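Local coordinates for histidine-rich glycoprotein (PDB 4CCV), which serves as a plasma adapter glycoprotein binding heme, heparin, heparan sulfate, thrombospondin, plasminogen and divalent metal ions, and is implicated in regulating coagulation, fibrinolysis and angiogenesis, at residues E101-F105 against E106-N110. Residues are numbered along the deposited sequence; the frame is centred on the assembly and turned at random.
Sequences EVFNF and EEHGN
N104, the last residue of strand 95-104, meets E106 and E107 in a type I beta turn over N104-E107, with H108 following just after, where an edge strand of this second cystatin domain's antiparallel sheet gives way to the C-terminal loop; it illustrates how a strand end can be tied off by its own continuation. E106 comes first: its chain bends at chi2 (-75°) and folds back beside N104, setting OE1 3.3 Å from N104 CB, while OE2 forms a salt bridge with R65. E107 grips N104 twice. Its backbone N donates to N104 O at 3.1 Å, closing the turn, and its side chain, extended beyond CG (chi2 180°), runs alongside the asparagine. There N104 ND2 donates to E107 OE1 at 3.1 Å, meeting the carboxylate from above its plane. H108 then turns its ring back over the strand end. F103 CE1 sits over the centre of one imidazole face, 3.4 Å from H108 ND1, with the two ring planes inclined by 35°. N104 O thus takes two donors from opposite faces of its carbonyl plane, the second being H108 ND1 at 3.2 Å; the oxygen lies close to the imidazole plane, at its edge, and the N-H points almost straight at it.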
loop_
_atom_site.group_PDB
_atom_site.type_symbol
_atom_site.label_atom_id
_atom_site.label_comp_id
_atom_site.label_asym_id
_atom_site.label_seq_id
_atom_site.Cartn_x
_atom_site.Cartn_y
_atom_site.Cartn_z
ATOM N N GLU A 101 -6.973 3.085 3.371
ATOM C CA GLU A 101 -7.761 3.950 4.265
ATOM C C GLU A 101 -7.154 5.337 4.126
ATOM O O GLU A 101 -5.923 5.440 4.076
ATOM C CB GLU A 101 -7.574 3.491 5.695
ATOM C CG GLU A 101 -8.211 2.152 6.005
ATOM C CD GLU A 101 -9.741 2.182 5.950
ATOM O OE1 GLU A 101 -10.333 3.258 6.216
ATOM O OE2 GLU A 101 -10.334 1.122 5.648
ATOM N N VAL A 102 -7.987 6.371 4.071
ATOM C CA VAL A 102 -7.537 7.732 3.822
ATOM C C VAL A 102 -7.784 8.565 5.090
ATOM O O VAL A 102 -8.659 8.243 5.894
ATOM C CB VAL A 102 -8.336 8.299 2.662
ATOM C CG1 VAL A 102 -8.027 9.751 2.430
ATOM C CG2 VAL A 102 -8.003 7.523 1.419
ATOM N N PHE A 103 -6.976 9.590 5.250
ATOM C CA PHE A 103 -6.970 10.467 6.414
ATOM C C PHE A 103 -6.997 11.881 5.810
ATOM O O PHE A 103 -5.979 12.333 5.265
ATOM C CB PHE A 103 -5.682 10.269 7.233
ATOM C CG PHE A 103 -5.640 11.054 8.540
ATOM C CD1 PHE A 103 -6.631 10.878 9.530
ATOM C CD2 PHE A 103 -4.591 11.897 8.824
ATOM C CE1 PHE A 103 -6.566 11.564 10.741
ATOM C CE2 PHE A 103 -4.548 12.605 10.029
ATOM C CZ PHE A 103 -5.530 12.433 10.974
ATOM N N ASN A 104 -8.148 12.549 5.872
ATOM C CA ASN A 104 -8.342 13.906 5.305
ATOM C C ASN A 104 -8.212 14.985 6.412
ATOM O O ASN A 104 -8.802 14.893 7.482
ATOM C CB ASN A 104 -9.707 14.063 4.604
ATOM C CG ASN A 104 -9.833 13.197 3.374
ATOM O OD1 ASN A 104 -8.967 13.169 2.510
ATOM N ND2 ASN A 104 -10.942 12.461 3.300
ATOM N N PHE A 105 -7.360 15.955 6.155
ATOM C CA PHE A 105 -7.077 17.043 7.067
ATOM C C PHE A 105 -8.338 17.666 7.688
ATOM O O PHE A 105 -8.382 17.911 8.878
ATOM C CB PHE A 105 -6.281 18.105 6.287
ATOM C CG PHE A 105 -5.762 19.217 7.134
ATOM C CD1 PHE A 105 -4.543 19.108 7.753
ATOM C CD2 PHE A 105 -6.486 20.395 7.267
ATOM C CE1 PHE A 105 -4.062 20.139 8.534
ATOM C CE2 PHE A 105 -5.982 21.458 8.040
ATOM C CZ PHE A 105 -4.789 21.289 8.690
ATOM N N GLU A 106 -9.346 17.890 6.860
ATOM C CA GLU A 106 -10.573 18.589 7.267
ATOM C C GLU A 106 -11.625 17.719 8.007
ATOM O O GLU A 106 -12.598 18.254 8.453
ATOM C CB GLU A 106 -11.221 19.290 6.049
ATOM C CG GLU A 106 -12.054 18.444 5.062
ATOM C CD GLU A 106 -11.278 17.530 4.090
ATOM O OE1 GLU A 106 -10.025 17.302 4.181
ATOM O OE2 GLU A 106 -11.953 16.992 3.187
ATOM N N GLU A 107 -11.421 16.407 8.135
ATOM C CA GLU A 107 -12.421 15.555 8.750
ATOM C C GLU A 107 -12.114 15.121 10.181
ATOM O O GLU A 107 -12.813 14.257 10.734
ATOM C CB GLU A 107 -12.615 14.316 7.890
ATOM C CG GLU A 107 -13.216 14.634 6.540
ATOM C CD GLU A 107 -13.410 13.390 5.669
ATOM O OE1 GLU A 107 -12.723 12.360 5.868
ATOM O OE2 GLU A 107 -14.262 13.457 4.767
ATOM N N HIS A 108 -11.104 15.718 10.796
ATOM C CA HIS A 108 -10.616 15.234 12.090
ATOM C C HIS A 108 -10.270 16.414 12.964
ATOM O O HIS A 108 -9.507 17.295 12.571
ATOM C CB HIS A 108 -9.396 14.314 11.896
ATOM C CG HIS A 108 -9.727 13.037 11.188
ATOM N ND1 HIS A 108 -9.556 12.874 9.827
ATOM C CD2 HIS A 108 -10.281 11.884 11.640
ATOM C CE1 HIS A 108 -9.965 11.662 9.473
ATOM N NE2 HIS A 108 -10.413 11.043 10.555
ATOM N N GLY A 109 -10.890 16.441 14.135
ATOM C CA GLY A 109 -10.640 17.462 15.133
ATOM C C GLY A 109 -10.874 18.869 14.617
ATOM O O GLY A 109 -11.672 19.087 13.710
ATOM N N ASN A 110 -10.146 19.812 15.212
ATOM C CA ASN A 110 -10.333 21.216 15.003
ATOM C C ASN A 110 -9.204 21.784 14.148
ATOM O O ASN A 110 -9.031 23.033 14.077
ATOM C CB ASN A 110 -10.342 21.944 16.375
ATOM C CG ASN A 110 -11.240 21.266 17.432
ATOM O OD1 ASN A 110 -12.320 20.734 17.122
ATOM N ND2 ASN A 110 -10.791 21.297 18.693
HETATM O O HOH W 1 -10.129 19.057 10.727
#